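Long-range contacts in toll-like receptor 6, Variable lymphocyte receptor B (Mus musculus, PDB 3A79), which probably acts as the ligand-sensing ectodomain of an innate immune receptor that pairs with Toll-like receptor 2 on microbial lipopeptides, here fused to a lymphocyte-receptor cap: residues S116-A121 / C139-N144; E279-Y284 / K305-E310; M346-S351 / Q371-L376. All blocks are in the same frame, centred on the assembly; numbering follows the deposited sequence.

Interaction 1 of 3, residues S116-A121 / C139-N144; sequences SCCPMA and CKEFGN. With NAG (2-acetamido-2-deoxy-beta-D-glucopyranose), chain L.
The F142 ring is sandwiched off-centre: CG of P119 lies over one face, 3.8 Å from the ring centroid and 26° off the normal, a CH-pi contact, while the backbone N of C139 sits above the opposite face toward the rim. At the edge, near the ring plane, the C117 carbonyl O comes 3.3 Å from CE2. Proline and phenylalanine cross at about a right angle, the ring reaching P119 because the phenylalanine CG stands beside its own backbone N (chi1 -78°). V166 and F93 extend this apolar patch, touching F142 and P119 respectively. The contact lies in the leucine-rich-repeat solenoid of the Toll-like receptor 6 part; its two segments are loops flanking strand 125-127, on successive turns. A disulfide, C117 SG to C139 SG at 2.0 Å with chi3 -65°, joins them covalently. Beside it the short 3-10 turn 140-143 brings E141 across, its OE1 3.5 Å from CB of C117 and its CB 3.9 Å from SG of C118. At the far end N144 carries a glycan through ND2, bonded to C1 of the N-acetylglucosamine; CB of A121 lies 3.5 Å from the sugar's ring oxygen O5.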
loop_
_atom_site.group_PDB
_atom_site.type_symbol
_atom_site.label_atom_id
_atom_site.label_comp_id
_atom_site.label_asym_id
_atom_site.label_seq_id
_atom_site.Cartn_x
_atom_site.Cartn_y
_atom_site.Cartn_z
ATOM N N SER B 116 -43.576 -26.626 28.694
ATOM C CA SER B 116 -43.686 -27.644 29.739
ATOM C C SER B 116 -42.613 -27.377 30.785
ATOM O O SER B 116 -41.508 -26.961 30.450
ATOM C CB SER B 116 -43.527 -29.059 29.167
ATOM O OG SER B 116 -43.323 -30.020 30.199
ATOM N N CYS B 117 -42.933 -27.609 32.054
ATOM C CA CYS B 117 -41.991 -27.296 33.125
ATOM C C CYS B 117 -40.858 -28.321 33.257
ATOM O O CYS B 117 -39.812 -28.024 33.842
ATOM C CB CYS B 117 -42.718 -27.106 34.461
ATOM S SG CYS B 117 -43.178 -25.384 34.884
ATOM N N CYS B 118 -41.046 -29.515 32.699
ATOM C CA CYS B 118 -40.025 -30.550 32.838
ATOM C C CYS B 118 -39.365 -31.006 31.531
ATOM O O CYS B 118 -39.860 -31.924 30.864
ATOM C CB CYS B 118 -40.575 -31.750 33.595
ATOM S SG CYS B 118 -39.273 -32.727 34.348
ATOM N N PRO B 119 -38.235 -30.363 31.175
ATOM C CA PRO B 119 -37.359 -30.713 30.057
ATOM C C PRO B 119 -36.719 -32.071 30.264
ATOM O O PRO B 119 -36.462 -32.462 31.400
ATOM C CB PRO B 119 -36.270 -29.637 30.121
ATOM C CG PRO B 119 -36.897 -28.508 30.796
ATOM C CD PRO B 119 -37.789 -29.123 31.829
ATOM N N MET B 120 -36.449 -32.771 29.166
ATOM C CA MET B 120 -35.871 -34.112 29.224
ATOM C C MET B 120 -34.510 -34.130 29.928
ATOM O O MET B 120 -33.636 -33.297 29.670
ATOM C CB MET B 120 -35.790 -34.731 27.820
ATOM C CG MET B 120 -35.265 -33.780 26.742
ATOM S SD MET B 120 -36.514 -33.164 25.599
ATOM C CE MET B 120 -37.983 -33.576 26.528
ATOM N N ALA B 121 -34.344 -35.086 30.834
ATOM C CA ALA B 121 -33.125 -35.186 31.628
ATOM C C ALA B 121 -31.895 -35.491 30.772
ATOM O O ALA B 121 -30.757 -35.371 31.228
ATOM C CB ALA B 121 -33.296 -36.237 32.720
ATOM N N CYS B 139 -38.378 -23.459 35.169
ATOM C CA CYS B 139 -39.208 -23.963 36.265
ATOM C C CYS B 139 -38.355 -24.719 37.282
ATOM O O CYS B 139 -37.181 -24.981 37.044
ATOM C CB CYS B 139 -40.312 -24.898 35.759
ATOM S SG CYS B 139 -41.500 -24.268 34.547
ATOM N N LYS B 140 -38.956 -25.099 38.406
ATOM C CA LYS B 140 -38.213 -25.761 39.472
ATOM C C LYS B 140 -37.637 -27.123 39.060
ATOM O O LYS B 140 -36.636 -27.576 39.619
ATOM C CB LYS B 140 -39.080 -25.898 40.733
ATOM C CG LYS B 140 -40.159 -26.971 40.655
ATOM C CD LYS B 140 -40.668 -27.312 42.039
ATOM C CE LYS B 140 -42.122 -27.758 42.009
ATOM N NZ LYS B 140 -42.669 -28.005 43.390
ATOM N N GLU B 141 -38.264 -27.772 38.084
ATOM C CA GLU B 141 -37.856 -29.118 37.699
ATOM C C GLU B 141 -36.538 -29.120 36.936
ATOM O O GLU B 141 -35.886 -30.161 36.818
ATOM C CB GLU B 141 -38.946 -29.816 36.882
ATOM C CG GLU B 141 -40.142 -30.292 37.689
ATOM C CD GLU B 141 -41.197 -29.216 37.849
ATOM O OE1 GLU B 141 -40.973 -28.094 37.353
ATOM O OE2 GLU B 141 -42.251 -29.487 38.468
ATOM N N PHE B 142 -36.153 -27.953 36.420
ATOM C CA PHE B 142 -34.892 -27.796 35.694
ATOM C C PHE B 142 -33.706 -28.284 36.519
ATOM O O PHE B 142 -32.592 -28.375 36.023
ATOM C CB PHE B 142 -34.669 -26.335 35.287
ATOM C CG PHE B 142 -35.464 -25.905 34.088
ATOM C CD1 PHE B 142 -34.861 -25.176 33.072
ATOM C CD2 PHE B 142 -36.813 -26.229 33.974
ATOM C CE1 PHE B 142 -35.590 -24.775 31.962
ATOM C CE2 PHE B 142 -37.549 -25.829 32.867
ATOM C CZ PHE B 142 -36.936 -25.100 31.859
ATOM N N GLY B 143 -33.949 -28.592 37.783
ATOM C CA GLY B 143 -32.903 -29.099 38.641
ATOM C C GLY B 143 -32.511 -30.507 38.258
ATOM O O GLY B 143 -31.372 -30.899 38.502
ATOM N N ASN B 144 -33.452 -31.251 37.661
ATOM C CA ASN B 144 -33.250 -32.655 37.258
ATOM C C ASN B 144 -32.321 -32.773 36.049
ATOM O O ASN B 144 -31.782 -33.846 35.768
ATOM C CB ASN B 144 -34.598 -33.353 36.977
ATOM C CG ASN B 144 -34.468 -34.876 36.826
ATOM O OD1 ASN B 144 -33.638 -35.496 37.483
ATOM N ND2 ASN B 144 -35.301 -35.476 35.952
HETATM C C1 NAG L . -35.495 -36.908 36.157
HETATM C C2 NAG L . -36.775 -37.499 35.527
HETATM C C3 NAG L . -36.929 -39.038 35.639
HETATM C C4 NAG L . -35.640 -39.691 35.130
HETATM C C5 NAG L . -34.398 -39.083 35.789
HETATM C C6 NAG L . -33.166 -39.601 35.054
HETATM C C7 NAG L . -38.675 -36.068 35.176
HETATM C C8 NAG L . -40.141 -35.930 35.474
HETATM N N2 NAG L . -37.944 -36.791 36.022
HETATM O O3 NAG L . -38.077 -39.557 34.950
HETATM O O4 NAG L . -35.625 -41.097 35.330
HETATM O O5 NAG L . -34.341 -37.660 35.790
HETATM O O6 NAG L . -32.039 -38.870 35.474
HETATM O O7 NAG L . -38.186 -35.531 34.180
#

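Interaction 2 of 3, residues E279-Y284 / K305-E310; sequences EYLNIY and KSLMIE. With NAG (2-acetamido-2-deoxy-beta-D-glucopyranose), chain E; NAG (2-acetamido-2-deoxy-beta-D-glucopyranose), chain G; NAG (2-acetamido-2-deoxy-beta-D-glucopyranose), chain C.
L281 and L307 lie side by side on the inner face of two parallel strands of the leucine-rich-repeat solenoid of the Toll-like receptor 6 part, L281 CG 3.6 Å from L307 CD1. I283 and I309 continue this face, their CD1 methyls 4.3 Å apart. The strands run 8° from parallel, joined by a ladder of backbone hydrogen bonds: L281 N to S306 O, M308 N to L281 O, I283 N to M308 O and E310 N to I283 O. Before it, O of E279 accepts from both K305 N and S306 N. On the opposite, concave face, Y280 meets S306 obliquely, CD2 to CB 3.4 Å, and K305, extended from a CG anti to the backbone N (chi1 178°), runs alongside to give a weak hydrogen bond from NZ to the tyrosine OH. Further along, M308 CE lies over one face of Y284, and its SD stands obliquely, 5.4 Å from the ring centroid, a Met-aromatic contact. Beneath the aliphatic face, F270 of helix 263-273 touches I283 and L307. Sugars meet the concave face at both ends: C6 of one N-acetylglucosamine sits over the centre of the Y280 ring, and E310 OE1 accepts from a second sugar's O6 at 2.8 Å, OE2 from a third's N2 at 3.0 Å.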
loop_
_atom_site.group_PDB
_atom_site.type_symbol
_atom_site.label_atom_id
_atom_site.label_comp_id
_atom_site.label_asym_id
_atom_site.label_seq_id
_atom_site.Cartn_x
_atom_site.Cartn_y
_atom_site.Cartn_z
ATOM N N GLU B 279 -8.587 -9.945 33.158
ATOM C CA GLU B 279 -7.279 -10.366 32.649
ATOM C C GLU B 279 -7.164 -10.167 31.139
ATOM O O GLU B 279 -6.193 -9.596 30.648
ATOM C CB GLU B 279 -7.001 -11.833 33.011
ATOM C CG GLU B 279 -5.528 -12.227 32.918
ATOM C CD GLU B 279 -5.289 -13.720 33.113
ATOM O OE1 GLU B 279 -6.218 -14.529 32.866
ATOM O OE2 GLU B 279 -4.154 -14.080 33.504
ATOM N N TYR B 280 -8.155 -10.652 30.403
ATOM C CA TYR B 280 -8.202 -10.416 28.970
ATOM C C TYR B 280 -9.439 -9.613 28.573
ATOM O O TYR B 280 -10.563 -9.997 28.875
ATOM C CB TYR B 280 -8.150 -11.734 28.208
ATOM C CG TYR B 280 -6.829 -12.450 28.318
ATOM C CD1 TYR B 280 -6.475 -13.095 29.489
ATOM C CD2 TYR B 280 -5.937 -12.493 27.247
ATOM C CE1 TYR B 280 -5.268 -13.764 29.606
ATOM C CE2 TYR B 280 -4.721 -13.162 27.355
ATOM C CZ TYR B 280 -4.397 -13.799 28.545
ATOM O OH TYR B 280 -3.204 -14.476 28.701
ATOM N N LEU B 281 -9.216 -8.489 27.901
ATOM C CA LEU B 281 -10.292 -7.657 27.380
ATOM C C LEU B 281 -10.311 -7.711 25.859
ATOM O O LEU B 281 -9.293 -7.457 25.219
ATOM C CB LEU B 281 -10.092 -6.219 27.832
ATOM C CG LEU B 281 -11.183 -5.261 27.394
ATOM C CD1 LEU B 281 -12.524 -5.865 27.732
ATOM C CD2 LEU B 281 -10.994 -3.955 28.105
ATOM N N ASN B 282 -11.461 -8.052 25.282
ATOM C CA ASN B 282 -11.590 -8.165 23.824
ATOM C C ASN B 282 -12.733 -7.331 23.278
ATOM O O ASN B 282 -13.833 -7.333 23.828
ATOM C CB ASN B 282 -11.805 -9.619 23.411
ATOM C CG ASN B 282 -10.828 -10.560 24.068
ATOM O OD1 ASN B 282 -9.664 -10.626 23.684
ATOM N ND2 ASN B 282 -11.295 -11.299 25.071
ATOM N N ILE B 283 -12.473 -6.624 22.190
ATOM C CA ILE B 283 -13.498 -5.808 21.550
ATOM C C ILE B 283 -13.585 -6.148 20.060
ATOM O O ILE B 283 -12.575 -6.193 19.369
ATOM C CB ILE B 283 -13.223 -4.301 21.771
ATOM C CG1 ILE B 283 -13.261 -3.976 23.259
ATOM C CG2 ILE B 283 -14.215 -3.450 21.006
ATOM C CD1 ILE B 283 -12.612 -2.660 23.615
ATOM N N TYR B 284 -14.798 -6.403 19.582
ATOM C CA TYR B 284 -15.039 -6.825 18.201
ATOM C C TYR B 284 -16.018 -5.883 17.514
ATOM O O TYR B 284 -17.102 -5.644 18.024
ATOM C CB TYR B 284 -15.631 -8.232 18.187
ATOM C CG TYR B 284 -14.631 -9.352 18.378
ATOM C CD1 TYR B 284 -13.868 -9.808 17.309
ATOM C CD2 TYR B 284 -14.466 -9.974 19.615
ATOM C CE1 TYR B 284 -12.953 -10.843 17.466
ATOM C CE2 TYR B 284 -13.550 -11.013 19.781
ATOM C CZ TYR B 284 -12.797 -11.441 18.700
ATOM O OH TYR B 284 -11.886 -12.464 18.833
ATOM N N LYS B 305 -3.901 -8.305 31.318
ATOM C CA LYS B 305 -2.759 -8.838 30.603
ATOM C C LYS B 305 -2.853 -8.463 29.126
ATOM O O LYS B 305 -1.827 -8.268 28.471
ATOM C CB LYS B 305 -2.689 -10.357 30.774
ATOM C CG LYS B 305 -1.551 -11.034 30.028
ATOM C CD LYS B 305 -1.426 -12.495 30.466
ATOM C CE LYS B 305 -0.463 -13.293 29.589
ATOM N NZ LYS B 305 -0.491 -14.732 29.976
ATOM N N SER B 306 -4.080 -8.331 28.614
ATOM C CA SER B 306 -4.286 -8.212 27.167
ATOM C C SER B 306 -5.495 -7.419 26.702
ATOM O O SER B 306 -6.626 -7.811 26.949
ATOM C CB SER B 306 -4.384 -9.603 26.526
ATOM O OG SER B 306 -5.295 -9.583 25.433
ATOM N N LEU B 307 -5.247 -6.335 25.974
ATOM C CA LEU B 307 -6.289 -5.698 25.172
ATOM C C LEU B 307 -6.218 -6.211 23.737
ATOM O O LEU B 307 -5.138 -6.370 23.165
ATOM C CB LEU B 307 -6.149 -4.181 25.187
ATOM C CG LEU B 307 -7.323 -3.450 24.544
ATOM C CD1 LEU B 307 -8.617 -3.914 25.176
ATOM C CD2 LEU B 307 -7.152 -1.951 24.703
ATOM N N MET B 308 -7.375 -6.489 23.157
ATOM C CA MET B 308 -7.423 -6.990 21.796
ATOM C C MET B 308 -8.609 -6.377 21.064
ATOM O O MET B 308 -9.762 -6.672 21.380
ATOM C CB MET B 308 -7.554 -8.506 21.799
ATOM C CG MET B 308 -7.158 -9.147 20.487
ATOM S SD MET B 308 -8.439 -10.167 19.746
ATOM C CE MET B 308 -9.508 -8.887 19.134
ATOM N N ILE B 309 -8.323 -5.518 20.090
ATOM C CA ILE B 309 -9.363 -4.860 19.311
ATOM C C ILE B 309 -9.289 -5.313 17.855
ATOM O O ILE B 309 -8.207 -5.353 17.266
ATOM C CB ILE B 309 -9.232 -3.333 19.393
ATOM C CG1 ILE B 309 -9.055 -2.902 20.846
ATOM C CG2 ILE B 309 -10.454 -2.668 18.823
ATOM C CD1 ILE B 309 -9.314 -1.435 21.082
ATOM N N GLU B 310 -10.436 -5.668 17.281
ATOM C CA GLU B 310 -10.482 -6.161 15.908
ATOM C C GLU B 310 -11.692 -5.653 15.158
ATOM O O GLU B 310 -12.823 -5.822 15.598
ATOM C CB GLU B 310 -10.462 -7.693 15.853
ATOM C CG GLU B 310 -10.036 -8.236 14.487
ATOM C CD GLU B 310 -10.132 -9.756 14.363
ATOM O OE1 GLU B 310 -9.789 -10.480 15.332
ATOM O OE2 GLU B 310 -10.543 -10.222 13.275
HETATM C C1 NAG E . -9.332 -16.005 29.400
HETATM C C2 NAG E . -9.715 -17.498 29.424
HETATM C C3 NAG E . -8.704 -18.517 28.881
HETATM C C4 NAG E . -7.592 -17.957 28.004
HETATM C C5 NAG E . -7.220 -16.525 28.334
HETATM C C6 NAG E . -6.453 -16.008 27.133
HETATM C C7 NAG E . -9.627 -17.372 31.908
HETATM C C8 NAG E . -8.147 -17.137 32.092
HETATM N N2 NAG E . -10.038 -17.948 30.775
HETATM O O3 NAG E . -9.413 -19.476 28.124
HETATM O O4 NAG E . -6.450 -18.792 28.094
HETATM O O5 NAG E . -8.349 -15.688 28.440
HETATM O O6 NAG E . -7.281 -16.174 25.998
HETATM O O7 NAG E . -10.434 -17.058 32.782
HETATM C C1 NAG G . -7.370 -13.154 13.483
HETATM C C2 NAG G . -8.195 -12.922 12.206
HETATM C C3 NAG G . -9.607 -13.474 12.329
HETATM C C4 NAG G . -9.541 -14.941 12.739
HETATM C C5 NAG G . -8.813 -15.029 14.077
HETATM C C6 NAG G . -8.626 -16.470 14.529
HETATM C C7 NAG G . -7.604 -11.094 10.728
HETATM C C8 NAG G . -7.896 -9.675 10.303
HETATM N N2 NAG G . -8.262 -11.532 11.801
HETATM O O3 NAG G . -10.334 -13.250 11.136
HETATM O O4 NAG G . -10.850 -15.477 12.818
HETATM O O5 NAG G . -7.524 -14.456 14.012
HETATM O O6 NAG G . -7.687 -17.104 13.686
HETATM O O7 NAG G . -6.785 -11.799 10.117
HETATM C C1 NAG C . -2.875 -10.873 15.187
HETATM C C2 NAG C . -2.993 -12.374 15.462
HETATM C C3 NAG C . -3.998 -13.100 14.562
HETATM C C4 NAG C . -5.288 -12.313 14.316
HETATM C C5 NAG C . -4.988 -10.835 14.073
HETATM C C6 NAG C . -6.275 -10.029 14.063
HETATM C C7 NAG C . -1.037 -13.565 16.319
HETATM C C8 NAG C . 0.234 -14.289 15.965
HETATM N N2 NAG C . -1.697 -13.007 15.299
HETATM O O3 NAG C . -4.296 -14.376 15.100
HETATM O O4 NAG C . -5.968 -12.913 13.216
HETATM O O5 NAG C . -4.159 -10.302 15.084
HETATM O O6 NAG C . -7.035 -10.394 15.193
HETATM O O7 NAG C . -1.418 -13.505 17.493
#

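Interaction 3 of 3, residues M346-S351 / Q371-L376; sequences MVCPPS and QGCSTL
C348 and C373 are joined by a disulfide, SG to SG 2.0 Å with chi3 80°, and the dense part of the contact is built beside it. Each sulfur is anti to its own backbone N (chi1 171° in C348), which swings it toward the other loop, where the two bond. P349 follows at once and turns its ring toward 371-376: its CD lies 4.0 Å from SG of C373, and its CG is 3.7 Å from CD2 of L376, the leucine crossing the proline at about a right angle. The buried T375 lies against P349 and the sulfur of C348, though the exact place of its methyl is doubtful. S353, just beyond the first segment, hydrogen-bonds the T375 backbone and touches L376. With a glycine in place of P349 the ring would be gone, and the CD2 methyl of L376 would probably lose its partner while the chain after C348 became freer to turn. The other side is much looser. P350 and S351 point away from the second loop and are exposed, as is S374, whose side chain faces outward to a nearby N-acetylglucosamine; V347, also turned away, packs instead on an aromatic side chain of another protein chain. A covalent staple with a small apolar patch between the loops preceding and following strand 357-359 joins successive turns of the leucine-rich-repeat solenoid of the Toll-like receptor 6 part.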
loop_
_atom_site.group_PDB
_atom_site.type_symbol
_atom_site.label_atom_id
_atom_site.label_comp_id
_atom_site.label_asym_id
_atom_site.label_seq_id
_atom_site.Cartn_x
_atom_site.Cartn_y
_atom_site.Cartn_z
ATOM N N MET B 346 0.912 4.245 14.991
ATOM C CA MET B 346 0.860 4.086 16.440
ATOM C C MET B 346 1.997 4.891 17.046
ATOM O O MET B 346 3.130 4.862 16.554
ATOM C CB MET B 346 0.933 2.614 16.863
ATOM C CG MET B 346 0.910 2.371 18.375
ATOM S SD MET B 346 -0.510 3.089 19.234
ATOM C CE MET B 346 -1.889 2.557 18.208
ATOM N N VAL B 347 1.673 5.631 18.098
ATOM C CA VAL B 347 2.624 6.501 18.774
ATOM C C VAL B 347 3.621 5.680 19.585
ATOM O O VAL B 347 3.296 4.598 20.058
ATOM C CB VAL B 347 1.871 7.498 19.681
ATOM C CG1 VAL B 347 2.763 8.034 20.757
ATOM C CG2 VAL B 347 1.310 8.629 18.850
ATOM N N CYS B 348 4.842 6.178 19.732
ATOM C CA CYS B 348 5.808 5.535 20.623
ATOM C C CYS B 348 5.474 5.864 22.102
ATOM O O CYS B 348 5.197 7.019 22.456
ATOM C CB CYS B 348 7.251 5.914 20.211
ATOM S SG CYS B 348 8.633 5.437 21.301
ATOM N N PRO B 349 5.446 4.836 22.963
ATOM C CA PRO B 349 5.184 5.080 24.386
ATOM C C PRO B 349 6.065 6.217 24.937
ATOM O O PRO B 349 7.260 6.263 24.622
ATOM C CB PRO B 349 5.566 3.748 25.038
ATOM C CG PRO B 349 5.456 2.716 23.942
ATOM C CD PRO B 349 5.605 3.404 22.638
ATOM N N PRO B 350 5.494 7.115 25.764
ATOM C CA PRO B 350 6.229 8.290 26.255
ATOM C C PRO B 350 7.280 7.901 27.293
ATOM O O PRO B 350 8.317 8.563 27.421
ATOM C CB PRO B 350 5.139 9.155 26.918
ATOM C CG PRO B 350 3.847 8.421 26.724
ATOM C CD PRO B 350 4.179 6.994 26.411
ATOM N N SER B 351 6.982 6.835 28.034
ATOM C CA SER B 351 7.867 6.290 29.057
ATOM C C SER B 351 8.040 4.810 28.737
ATOM O O SER B 351 7.202 4.237 28.038
ATOM C CB SER B 351 7.248 6.464 30.453
ATOM O OG SER B 351 7.078 7.832 30.805
ATOM N N GLN B 371 9.603 4.777 14.689
ATOM C CA GLN B 371 10.928 5.217 14.273
ATOM C C GLN B 371 11.716 5.700 15.472
ATOM O O GLN B 371 11.247 6.548 16.228
ATOM C CB GLN B 371 10.870 6.294 13.185
ATOM C CG GLN B 371 10.960 5.733 11.763
ATOM C CD GLN B 371 11.921 4.546 11.650
ATOM O OE1 GLN B 371 13.141 4.694 11.788
ATOM N NE2 GLN B 371 11.366 3.365 11.390
ATOM N N GLY B 372 12.912 5.141 15.644
ATOM C CA GLY B 372 13.776 5.493 16.754
ATOM C C GLY B 372 13.062 5.458 18.091
ATOM O O GLY B 372 13.261 6.329 18.937
ATOM N N CYS B 373 12.221 4.449 18.283
ATOM C CA CYS B 373 11.483 4.318 19.529
ATOM C C CYS B 373 12.282 3.478 20.511
ATOM O O CYS B 373 12.528 2.290 20.282
ATOM C CB CYS B 373 10.107 3.712 19.279
ATOM S SG CYS B 373 9.105 3.535 20.761
ATOM N N SER B 374 12.691 4.115 21.605
ATOM C CA SER B 374 13.613 3.512 22.563
ATOM C C SER B 374 12.882 3.088 23.824
ATOM O O SER B 374 13.450 3.031 24.909
ATOM C CB SER B 374 14.724 4.506 22.912
ATOM O OG SER B 374 14.206 5.817 23.075
ATOM N N THR B 375 11.615 2.757 23.667
ATOM C CA THR B 375 10.725 2.669 24.800
ATOM C C THR B 375 9.878 1.393 24.658
ATOM O O THR B 375 8.831 1.224 25.285
ATOM C CB THR B 375 9.899 3.968 24.848
ATOM O OG1 THR B 375 9.800 4.443 26.190
ATOM C CG2 THR B 375 8.531 3.792 24.223
ATOM N N LEU B 376 10.366 0.491 23.812
ATOM C CA LEU B 376 9.778 -0.827 23.638
ATOM C C LEU B 376 10.863 -1.888 23.838
ATOM O O LEU B 376 10.941 -2.878 23.108
ATOM C CB LEU B 376 9.141 -0.953 22.249
ATOM C CG LEU B 376 7.906 -0.085 21.961
ATOM C CD1 LEU B 376 7.595 -0.076 20.479
ATOM C CD2 LEU B 376 6.679 -0.529 22.764
#

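How the interactions relate
All three contacts join neighbouring turns of one leucine-rich-repeat solenoid and follow in series along the chain, each closing before the next opens. Interaction 2 lies in the parallel strands of the concave face, its centre about 10 Å from the centre of the chain; interactions 1 and 3 tie the loops between strands with disulfides, on opposite sides of that centre. Centres of interactions 1 and 2 are 37 Å apart, those of 2 and 3 are 21 Å apart, and those of 1 and 3 are 58 Å apart; none touches another. The curved ectodomain is thus held together locally, turn by turn, by strand pairing along the concave face and by covalent links among its loops.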